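Local coordinates for ankyrin repeat and SOCS box protein 11 (Homo sapiens, PDB 4UUC), which acts as the substrate-recognition component of a cullin-5-RING E3 ubiquitin ligase that marks proteins such as BIK for proteasomal degradation, at residues A[15-18]-A[19-23]; A[39-42]-A[43-47]; A[73-76]-A[77-81]; A[86-89]-A[90-94]. One frame throughout, in Å; residues are numbered along the deposited sequence.

Interaction 1 of 4, residues A[15-18]-A[19-23]; sequences GRLL and ALKTL
Leu18 O takes two hydrogen bonds from Thr22, one turn further along helix 17-26: the backbone Thr22 N stands 2.9 Å from Leu18 O and the side-chain Thr22 OG1 2.7 Å from it. The two donors reach that oxygen from opposite faces of its carbonyl plane. OG1 can do this because it stands anti to the carbonyl carbon of Thr22 (chi1 -62°), beside its backbone N, which turns it back toward Leu18 O. The other acceptors of the first turn are paired by backbone N-H groups: Leu20 N lies 2.9 Å from Arg16 O, the carbonyl of the N-cap residue, with an N-H...O angle of 164°, and Lys21 N gives an equally short bond to Leu17 O. Alongside these bonds Leu17 and Lys21 run side by side, pointing the same way, with Leu17 CG 3.9 Å from Lys21 CD, so the lysine's methylene chain meets leucine carbon. Leu20 faces inward, onto Leu8, Ala11 and Ala12 of helix 7-14. In this first ankyrin repeat the exposed face of the helix thus carries a hydroxyl that donates to a main-chain carbonyl one turn back, while Leu20 on the buried face also packs against Cys52 and Ala55 of helix 50-58.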
loop_
_atom_site.group_PDB
_atom_site.type_symbol
_atom_site.label_atom_id
_atom_site.label_comp_id
_atom_site.label_asym_id
_atom_site.label_seq_id
_atom_site.Cartn_x
_atom_site.Cartn_y
_atom_site.Cartn_z
ATOM N N GLY A 15 -15.158 6.335 15.303
ATOM C CA GLY A 15 -14.207 6.012 16.352
ATOM C C GLY A 15 -14.778 6.323 17.726
ATOM O O GLY A 15 -14.061 6.753 18.632
ATOM N N ARG A 16 -16.083 6.121 17.871
ATOM C CA ARG A 16 -16.759 6.358 19.143
ATOM C C ARG A 16 -16.834 5.057 19.936
ATOM O O ARG A 16 -17.859 4.380 19.946
ATOM C CB ARG A 16 -18.155 6.937 18.914
ATOM C CG ARG A 16 -18.152 8.297 18.235
ATOM C CD ARG A 16 -18.826 9.362 19.085
ATOM N NE ARG A 16 -19.230 10.513 18.282
ATOM C CZ ARG A 16 -20.035 11.482 18.707
ATOM N NH1 ARG A 16 -20.531 11.454 19.938
ATOM N NH2 ARG A 16 -20.348 12.484 17.899
ATOM N N LEU A 17 -15.731 4.720 20.599
ATOM C CA LEU A 17 -15.589 3.440 21.288
ATOM C C LEU A 17 -16.682 3.144 22.318
ATOM O O LEU A 17 -17.202 2.030 22.365
ATOM C CB LEU A 17 -14.219 3.379 21.970
ATOM C CG LEU A 17 -13.871 2.051 22.645
ATOM C CD1 LEU A 17 -13.806 0.918 21.630
ATOM C CD2 LEU A 17 -12.568 2.164 23.396
ATOM N N LEU A 18 -17.022 4.119 23.155
ATOM C CA LEU A 18 -18.003 3.874 24.207
ATOM C C LEU A 18 -19.383 3.582 23.613
ATOM O O LEU A 18 -20.071 2.667 24.067
ATOM C CB LEU A 18 -18.066 5.054 25.175
ATOM C CG LEU A 18 -16.767 5.338 25.944
ATOM C CD1 LEU A 18 -17.022 6.382 27.012
ATOM C CD2 LEU A 18 -16.148 4.085 26.569
ATOM N N ALA A 19 -19.781 4.334 22.590
ATOM C CA ALA A 19 -21.047 4.058 21.905
ATOM C C ALA A 19 -21.016 2.680 21.240
ATOM O O ALA A 19 -21.978 1.914 21.328
ATOM C CB ALA A 19 -21.343 5.135 20.879
ATOM N N LEU A 20 -19.905 2.366 20.581
ATOM C CA LEU A 20 -19.752 1.076 19.921
ATOM C C LEU A 20 -19.895 -0.081 20.914
ATOM O O LEU A 20 -20.646 -1.027 20.672
ATOM C CB LEU A 20 -18.398 1.001 19.215
ATOM C CG LEU A 20 -18.126 -0.306 18.478
ATOM C CD1 LEU A 20 -17.993 -0.060 16.982
ATOM C CD2 LEU A 20 -16.888 -0.981 19.040
ATOM N N LYS A 21 -19.180 -0.002 22.030
ATOM C CA LYS A 21 -19.223 -1.061 23.033
ATOM C C LYS A 21 -20.601 -1.145 23.686
ATOM O O LYS A 21 -21.052 -2.229 24.049
ATOM C CB LYS A 21 -18.142 -0.839 24.091
ATOM C CG LYS A 21 -16.732 -1.033 23.552
ATOM C CD LYS A 21 -15.675 -0.738 24.606
ATOM C CE LYS A 21 -15.529 -1.880 25.595
ATOM N NZ LYS A 21 -14.873 -3.065 24.979
ATOM N N THR A 22 -21.276 -0.008 23.810
ATOM C CA THR A 22 -22.618 0.009 24.382
ATOM C C THR A 22 -23.575 -0.744 23.462
ATOM O O THR A 22 -24.369 -1.567 23.919
ATOM C CB THR A 22 -23.120 1.451 24.611
ATOM O OG1 THR A 22 -22.263 2.112 25.550
ATOM C CG2 THR A 22 -24.543 1.457 25.155
ATOM N N LEU A 23 -23.491 -0.464 22.166
ATOM C CA LEU A 23 -24.323 -1.143 21.175
ATOM C C LEU A 23 -24.047 -2.648 21.136
ATOM O O LEU A 23 -24.974 -3.450 21.056
ATOM C CB LEU A 23 -24.099 -0.530 19.791
ATOM C CG LEU A 23 -24.668 0.878 19.598
ATOM C CD1 LEU A 23 -24.067 1.550 18.369
ATOM C CD2 LEU A 23 -26.182 0.823 19.484
#

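Interaction 2 of 4, residues A[39-42]-A[43-47]; sequences SSLH and EACLG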
loop_
_atom_site.group_PDB
_atom_site.type_symbol
_atom_site.label_atom_id
_atom_site.label_comp_id
_atom_site.label_asym_id
_atom_site.label_seq_id
_atom_site.Cartn_x
_atom_site.Cartn_y
_atom_site.Cartn_z
ATOM N N SER A 39 -18.906 -4.163 6.495
ATOM C CA SER A 39 -19.163 -4.422 7.908
ATOM C C SER A 39 -18.693 -3.249 8.770
ATOM O O SER A 39 -17.982 -2.364 8.299
ATOM C CB SER A 39 -18.452 -5.698 8.355
ATOM O OG SER A 39 -17.054 -5.478 8.501
ATOM N N SER A 40 -19.081 -3.257 10.038
ATOM C CA SER A 40 -18.610 -2.246 10.981
ATOM C C SER A 40 -17.089 -2.298 11.121
ATOM O O SER A 40 -16.436 -1.264 11.282
ATOM C CB SER A 40 -19.278 -2.436 12.340
ATOM O OG SER A 40 -20.668 -2.166 12.252
ATOM N N LEU A 41 -16.521 -3.498 11.043
ATOM C CA LEU A 41 -15.067 -3.647 11.115
ATOM C C LEU A 41 -14.386 -2.944 9.944
ATOM O O LEU A 41 -13.362 -2.283 10.126
ATOM C CB LEU A 41 -14.667 -5.123 11.142
ATOM C CG LEU A 41 -13.157 -5.387 11.214
ATOM C CD1 LEU A 41 -12.550 -4.774 12.474
ATOM C CD2 LEU A 41 -12.864 -6.876 11.150
ATOM N N HIS A 42 -14.950 -3.088 8.744
ATOM C CA HIS A 42 -14.445 -2.366 7.576
ATOM C C HIS A 42 -14.370 -0.868 7.868
ATOM O O HIS A 42 -13.361 -0.224 7.577
ATOM C CB HIS A 42 -15.326 -2.601 6.340
ATOM C CG HIS A 42 -15.084 -3.908 5.650
ATOM N ND1 HIS A 42 -16.052 -4.884 5.551
ATOM C CD2 HIS A 42 -13.997 -4.391 5.003
ATOM C CE1 HIS A 42 -15.569 -5.916 4.882
ATOM N NE2 HIS A 42 -14.323 -5.643 4.538
ATOM N N GLU A 43 -15.432 -0.317 8.459
ATOM C CA GLU A 43 -15.493 1.120 8.704
ATOM C C GLU A 43 -14.528 1.563 9.810
ATOM O O GLU A 43 -13.894 2.610 9.687
ATOM C CB GLU A 43 -16.927 1.541 9.039
ATOM C CG GLU A 43 -17.911 1.149 7.936
ATOM C CD GLU A 43 -18.946 2.210 7.595
ATOM O OE1 GLU A 43 -18.668 3.419 7.755
ATOM O OE2 GLU A 43 -20.052 1.826 7.149
ATOM N N ALA A 44 -14.403 0.777 10.877
ATOM C CA ALA A 44 -13.432 1.096 11.927
ATOM C C ALA A 44 -12.013 1.123 11.361
ATOM O O ALA A 44 -11.223 2.004 11.683
ATOM C CB ALA A 44 -13.515 0.097 13.073
ATOM N N CYS A 45 -11.685 0.153 10.519
ATOM C CA CYS A 45 -10.326 0.065 9.994
ATOM C C CYS A 45 -10.040 1.187 8.995
ATOM O O CYS A 45 -8.924 1.693 8.934
ATOM C CB CYS A 45 -10.097 -1.304 9.355
ATOM S SG CYS A 45 -9.986 -2.632 10.574
ATOM N N LEU A 46 -11.050 1.587 8.227
ATOM C CA LEU A 46 -10.886 2.678 7.275
ATOM C C LEU A 46 -10.647 3.995 8.008
ATOM O O LEU A 46 -9.956 4.879 7.501
ATOM C CB LEU A 46 -12.112 2.788 6.357
ATOM C CG LEU A 46 -11.981 3.777 5.195
ATOM C CD1 LEU A 46 -10.848 3.392 4.246
ATOM C CD2 LEU A 46 -13.292 3.881 4.437
ATOM N N GLY A 47 -11.213 4.113 9.207
ATOM C CA GLY A 47 -11.024 5.289 10.036
ATOM C C GLY A 47 -9.782 5.209 10.907
ATOM O O GLY A 47 -9.421 6.183 11.567
#
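Ser39 is the N-cap of helix 40-46, and four successive i to i+4 hydrogen bonds cross between residues 39-42 and 43-47. Glu43 N to Ser39 O is the longest at 3.3 Å, whereas Ala44 N to Ser40 O measures 2.9 Å with an N-H...O angle of 164°; Cys45 N and Leu46 N continue the series to Leu41 O and His42 O. Among the side chains, Leu41 CD1 touches Cys45 SG at 3.8 Å, and Glu43 CG rests 3.5 Å from Ser39 O. The helix start is a capping box with a histidine as its second member. His42 N donates to Ser39 OG over 3.2 Å, and Ser39 N donates back to His42 ND1 over 3.1 Å, nearly straight at 174° and in the plane of the imidazole. His42 CG lies anti to its carbonyl carbon (chi1 -79°), which swings the ring back beside the cap residue. At the far side of the ring NE2 bonds to Gly65 O, and the Glu43 carboxylate pairs with Arg5 in a salt bridge. Because ND1 accepts a hydrogen bond from Ser39 N while NE2 faces the carbonyl oxygen of Gly65, the geometry is consistent with a neutral imidazole carrying its proton on NE2, held at both nitrogens between the helix cap and Gly65, at the end of the same second ankyrin repeat.

Interaction 3 of 4, residues A[73-76]-A[77-81]; sequences PLFN and ACCSG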
loop_
_atom_site.group_PDB
_atom_site.type_symbol
_atom_site.label_atom_id
_atom_site.label_comp_id
_atom_site.label_asym_id
_atom_site.label_seq_id
_atom_site.Cartn_x
_atom_site.Cartn_y
_atom_site.Cartn_z
ATOM N N PRO A 73 -10.693 -5.680 5.661
ATOM C CA PRO A 73 -10.351 -4.764 6.757
ATOM C C PRO A 73 -8.884 -4.341 6.707
ATOM O O PRO A 73 -8.577 -3.185 6.995
ATOM C CB PRO A 73 -10.651 -5.588 8.010
ATOM C CG PRO A 73 -11.739 -6.543 7.570
ATOM C CD PRO A 73 -11.434 -6.865 6.137
ATOM N N LEU A 74 -8.000 -5.260 6.322
ATOM C CA LEU A 74 -6.572 -4.956 6.265
ATOM C C LEU A 74 -6.275 -3.908 5.198
ATOM O O LEU A 74 -5.468 -3.002 5.422
ATOM C CB LEU A 74 -5.758 -6.224 6.005
ATOM C CG LEU A 74 -4.233 -6.071 5.999
ATOM C CD1 LEU A 74 -3.708 -5.496 7.320
ATOM C CD2 LEU A 74 -3.583 -7.412 5.715
ATOM N N PHE A 75 -6.916 -4.023 4.039
ATOM C CA PHE A 75 -6.769 -3.006 3.008
ATOM C C PHE A 75 -7.202 -1.643 3.550
ATOM O O PHE A 75 -6.494 -0.651 3.393
ATOM C CB PHE A 75 -7.577 -3.368 1.757
ATOM C CG PHE A 75 -7.512 -2.327 0.675
ATOM C CD1 PHE A 75 -6.462 -2.308 -0.228
ATOM C CD2 PHE A 75 -8.495 -1.363 0.566
ATOM C CE1 PHE A 75 -6.399 -1.342 -1.217
ATOM C CE2 PHE A 75 -8.437 -0.400 -0.418
ATOM C CZ PHE A 75 -7.392 -0.391 -1.312
ATOM N N ASN A 76 -8.358 -1.600 4.206
ATOM C CA ASN A 76 -8.862 -0.348 4.756
ATOM C C ASN A 76 -7.904 0.224 5.799
ATOM O O ASN A 76 -7.683 1.434 5.849
ATOM C CB ASN A 76 -10.253 -0.553 5.359
ATOM C CG ASN A 76 -11.333 -0.676 4.294
ATOM O OD1 ASN A 76 -11.043 -0.675 3.097
ATOM N ND2 ASN A 76 -12.584 -0.788 4.726
ATOM N N ALA A 77 -7.316 -0.652 6.609
ATOM C CA ALA A 77 -6.361 -0.225 7.626
ATOM C C ALA A 77 -5.152 0.427 6.967
ATOM O O ALA A 77 -4.578 1.378 7.498
ATOM C CB ALA A 77 -5.931 -1.405 8.484
ATOM N N CYS A 78 -4.783 -0.077 5.794
ATOM C CA CYS A 78 -3.653 0.464 5.050
ATOM C C CYS A 78 -4.024 1.769 4.346
ATOM O O CYS A 78 -3.149 2.556 4.001
ATOM C CB CYS A 78 -3.139 -0.566 4.042
ATOM S SG CYS A 78 -2.256 -1.946 4.819
ATOM N N CYS A 79 -5.318 2.008 4.145
ATOM C CA CYS A 79 -5.776 3.309 3.663
ATOM C C CYS A 79 -5.606 4.349 4.763
ATOM O O CYS A 79 -5.155 5.467 4.518
ATOM C CB CYS A 79 -7.242 3.266 3.226
ATOM S SG CYS A 79 -7.577 2.325 1.726
ATOM N N SER A 80 -5.981 3.968 5.979
ATOM C CA SER A 80 -5.948 4.880 7.113
ATOM C C SER A 80 -4.520 5.140 7.579
ATOM O O SER A 80 -4.222 6.206 8.113
ATOM C CB SER A 80 -6.778 4.321 8.270
ATOM O OG SER A 80 -6.119 3.237 8.903
ATOM N N GLY A 81 -3.644 4.163 7.377
ATOM C CA GLY A 81 -2.266 4.273 7.825
ATOM C C GLY A 81 -2.091 3.995 9.309
ATOM O O GLY A 81 -1.069 4.360 9.896
#
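Helix 73-80 is the first helix of the third ankyrin repeat, and the contact between residues 73-76 and 77-81 runs along it to its C-terminal end. Ala77 N bonds to Pro73 O at 2.9 Å, and Ser80 N to Asn76 O at 3.1 Å; between them Cys79 N makes weak bonds to both Phe75 O and Asn76 O. On one flank the Cys79 sulfur meets the Phe75 ring obliquely, its SG 4.2 Å from the ring centroid and 36° off the normal. Phe75 CG stands anti to the backbone N (chi1 178°), which lays the ring forward along the helix to Cys79. Glu108 of the next repeat's helix 105-111 touches both side chains. Asn76 turns to the preceding repeat, where its ND2 bonds to His42 O. Ser80 OG accepts from Ser82 N, just past the helix, and Gly81 takes the positive phi that ends the helix. A valine in place of Ser80 would probably leave Ala77 O with a single donor and Ser82 N without its hydroxyl mate. As deposited, Ala77 O receives Ser80 OG at 2.8 Å and Gly81 N at 2.9 Å, both from the same face of its carbonyl plane.

Interaction 4 of 4, residues A[86-89]-A[90-94]; sequences VNVL and LEFGA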
loop_
_atom_site.group_PDB
_atom_site.type_symbol
_atom_site.label_atom_id
_atom_site.label_comp_id
_atom_site.label_asym_id
_atom_site.label_seq_id
_atom_site.Cartn_x
_atom_site.Cartn_y
_atom_site.Cartn_z
ATOM N N VAL A 86 -3.405 -2.437 11.667
ATOM C CA VAL A 86 -2.765 -3.495 10.897
ATOM C C VAL A 86 -2.331 -4.621 11.834
ATOM O O VAL A 86 -2.587 -5.793 11.564
ATOM C CB VAL A 86 -1.552 -2.959 10.099
ATOM C CG1 VAL A 86 -0.768 -4.101 9.463
ATOM C CG2 VAL A 86 -2.011 -1.959 9.040
ATOM N N ASN A 87 -1.697 -4.262 12.945
ATOM C CA ASN A 87 -1.230 -5.259 13.902
ATOM C C ASN A 87 -2.364 -6.095 14.494
ATOM O O ASN A 87 -2.271 -7.321 14.519
ATOM C CB ASN A 87 -0.447 -4.588 15.033
ATOM C CG ASN A 87 0.961 -4.198 14.620
ATOM O OD1 ASN A 87 1.551 -4.807 13.726
ATOM N ND2 ASN A 87 1.509 -3.182 15.275
ATOM N N VAL A 88 -3.430 -5.448 14.966
ATOM C CA VAL A 88 -4.512 -6.187 15.621
ATOM C C VAL A 88 -5.219 -7.116 14.627
ATOM O O VAL A 88 -5.595 -8.236 14.978
ATOM C CB VAL A 88 -5.547 -5.237 16.295
ATOM C CG1 VAL A 88 -6.315 -4.411 15.277
ATOM C CG2 VAL A 88 -6.514 -6.033 17.159
ATOM N N LEU A 89 -5.384 -6.664 13.388
ATOM C CA LEU A 89 -5.971 -7.506 12.346
ATOM C C LEU A 89 -5.121 -8.754 12.099
ATOM O O LEU A 89 -5.641 -9.866 11.994
ATOM C CB LEU A 89 -6.123 -6.721 11.045
ATOM C CG LEU A 89 -7.204 -5.640 11.023
ATOM C CD1 LEU A 89 -7.058 -4.790 9.773
ATOM C CD2 LEU A 89 -8.602 -6.256 11.087
ATOM N N LEU A 90 -3.812 -8.563 11.997
ATOM C CA LEU A 90 -2.895 -9.679 11.792
ATOM C C LEU A 90 -2.905 -10.621 12.997
ATOM O O LEU A 90 -2.797 -11.838 12.842
ATOM C CB LEU A 90 -1.479 -9.163 11.522
ATOM C CG LEU A 90 -1.305 -8.454 10.175
ATOM C CD1 LEU A 90 0.016 -7.709 10.116
ATOM C CD2 LEU A 90 -1.412 -9.437 9.017
ATOM N N GLU A 91 -3.060 -10.059 14.194
ATOM C CA GLU A 91 -3.143 -10.867 15.408
ATOM C C GLU A 91 -4.367 -11.773 15.366
ATOM O O GLU A 91 -4.321 -12.914 15.826
ATOM C CB GLU A 91 -3.190 -9.977 16.653
ATOM C CG GLU A 91 -1.865 -9.320 17.006
ATOM C CD GLU A 91 -2.019 -8.209 18.034
ATOM O OE1 GLU A 91 -3.094 -8.126 18.672
ATOM O OE2 GLU A 91 -1.066 -7.416 18.200
ATOM N N PHE A 92 -5.458 -11.264 14.798
ATOM C CA PHE A 92 -6.710 -12.013 14.722
ATOM C C PHE A 92 -6.830 -12.827 13.430
ATOM O O PHE A 92 -7.913 -13.301 13.078
ATOM C CB PHE A 92 -7.900 -11.060 14.863
ATOM C CG PHE A 92 -8.243 -10.735 16.290
ATOM C CD1 PHE A 92 -7.552 -9.754 16.979
ATOM C CD2 PHE A 92 -9.246 -11.432 16.948
ATOM C CE1 PHE A 92 -7.861 -9.465 18.291
ATOM C CE2 PHE A 92 -9.558 -11.145 18.259
ATOM C CZ PHE A 92 -8.867 -10.162 18.932
ATOM N N GLY A 93 -5.715 -12.989 12.728
ATOM C CA GLY A 93 -5.647 -13.928 11.622
ATOM C C GLY A 93 -5.928 -13.349 10.251
ATOM O O GLY A 93 -6.321 -14.074 9.335
ATOM N N ALA A 94 -5.718 -12.047 10.090
ATOM C CA ALA A 94 -5.865 -11.428 8.779
ATOM C C ALA A 94 -4.818 -11.988 7.815
ATOM O O ALA A 94 -3.659 -12.178 8.188
ATOM C CB ALA A 94 -5.740 -9.911 8.883
#
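Val86 meets Leu90 one turn later on helix 83-91: the two side chains lie side by side, pointing the same way, with Val86 CG1 3.7 Å from Leu90 CD1, while Leu90 N bonds to Val86 O at 3.1 Å. Both side chains also touch Ile120 of helix 115-123, so this pair looks toward the following repeat. At Asn87 the carbonyl oxygen takes Glu91 N at 2.9 Å, and the extended Glu91 chain passes over that oxygen, its CG 3.2 Å away. Val88 comes next and faces the preceding repeat. Its CG2 stands anti to the backbone N, which carries this methyl along the helix to Phe92 CE1, 3.9 Å distant. The ring turns its edge to the backbone: Val88 O lies near the ring plane, 3.2 Å from Phe92 CD1, and the same oxygen accepts Phe92 N. Leu57 of helix 50-58 touches both Val88 and Phe92, so an alanine in place of Phe92 would probably open a gap beside Val88 CG2 and leave Leu57 without its aromatic neighbour. Leu89 closes the segment. Its O accepts Ala94 N at 2.9 Å and, weakly, Phe92 N, while its CB packs on Ala94 CB at 3.9 Å. Beyond it Gly93 has phi 94° and psi 24°, where a side chain would press on the carbonyl oxygen of Phe92, which explains the glycine, and Gly93 N bonds to Leu90 O. Together the bonds from Ala94 N to Leu89 O and from Gly93 N to Leu90 O define a Schellman motif, which here ends the second helix of the third ankyrin repeat.

Overall arrangement
The four contacts follow one another along the ankyrin repeat domain, one piece of the longer protein; each spans a single continuous stretch, so none closes a long loop, and none nests in or crosses another. Interaction 1 begins the second helix of the first repeat and does not touch interaction 2, their nearest atoms being about 5 Å apart. Interaction 2, in the first helix of the second repeat, meets interaction 3, in the first helix of the third, their centres about 9 Å apart. Interaction 4 belongs to the second helix of that third repeat, where Leu89 CD1 reaches Leu74 CA at 3.5 Å and Cys45 SG at 3.7 Å. Residues 39-47, 73-81 and 86-94 thus join two neighbouring repeats.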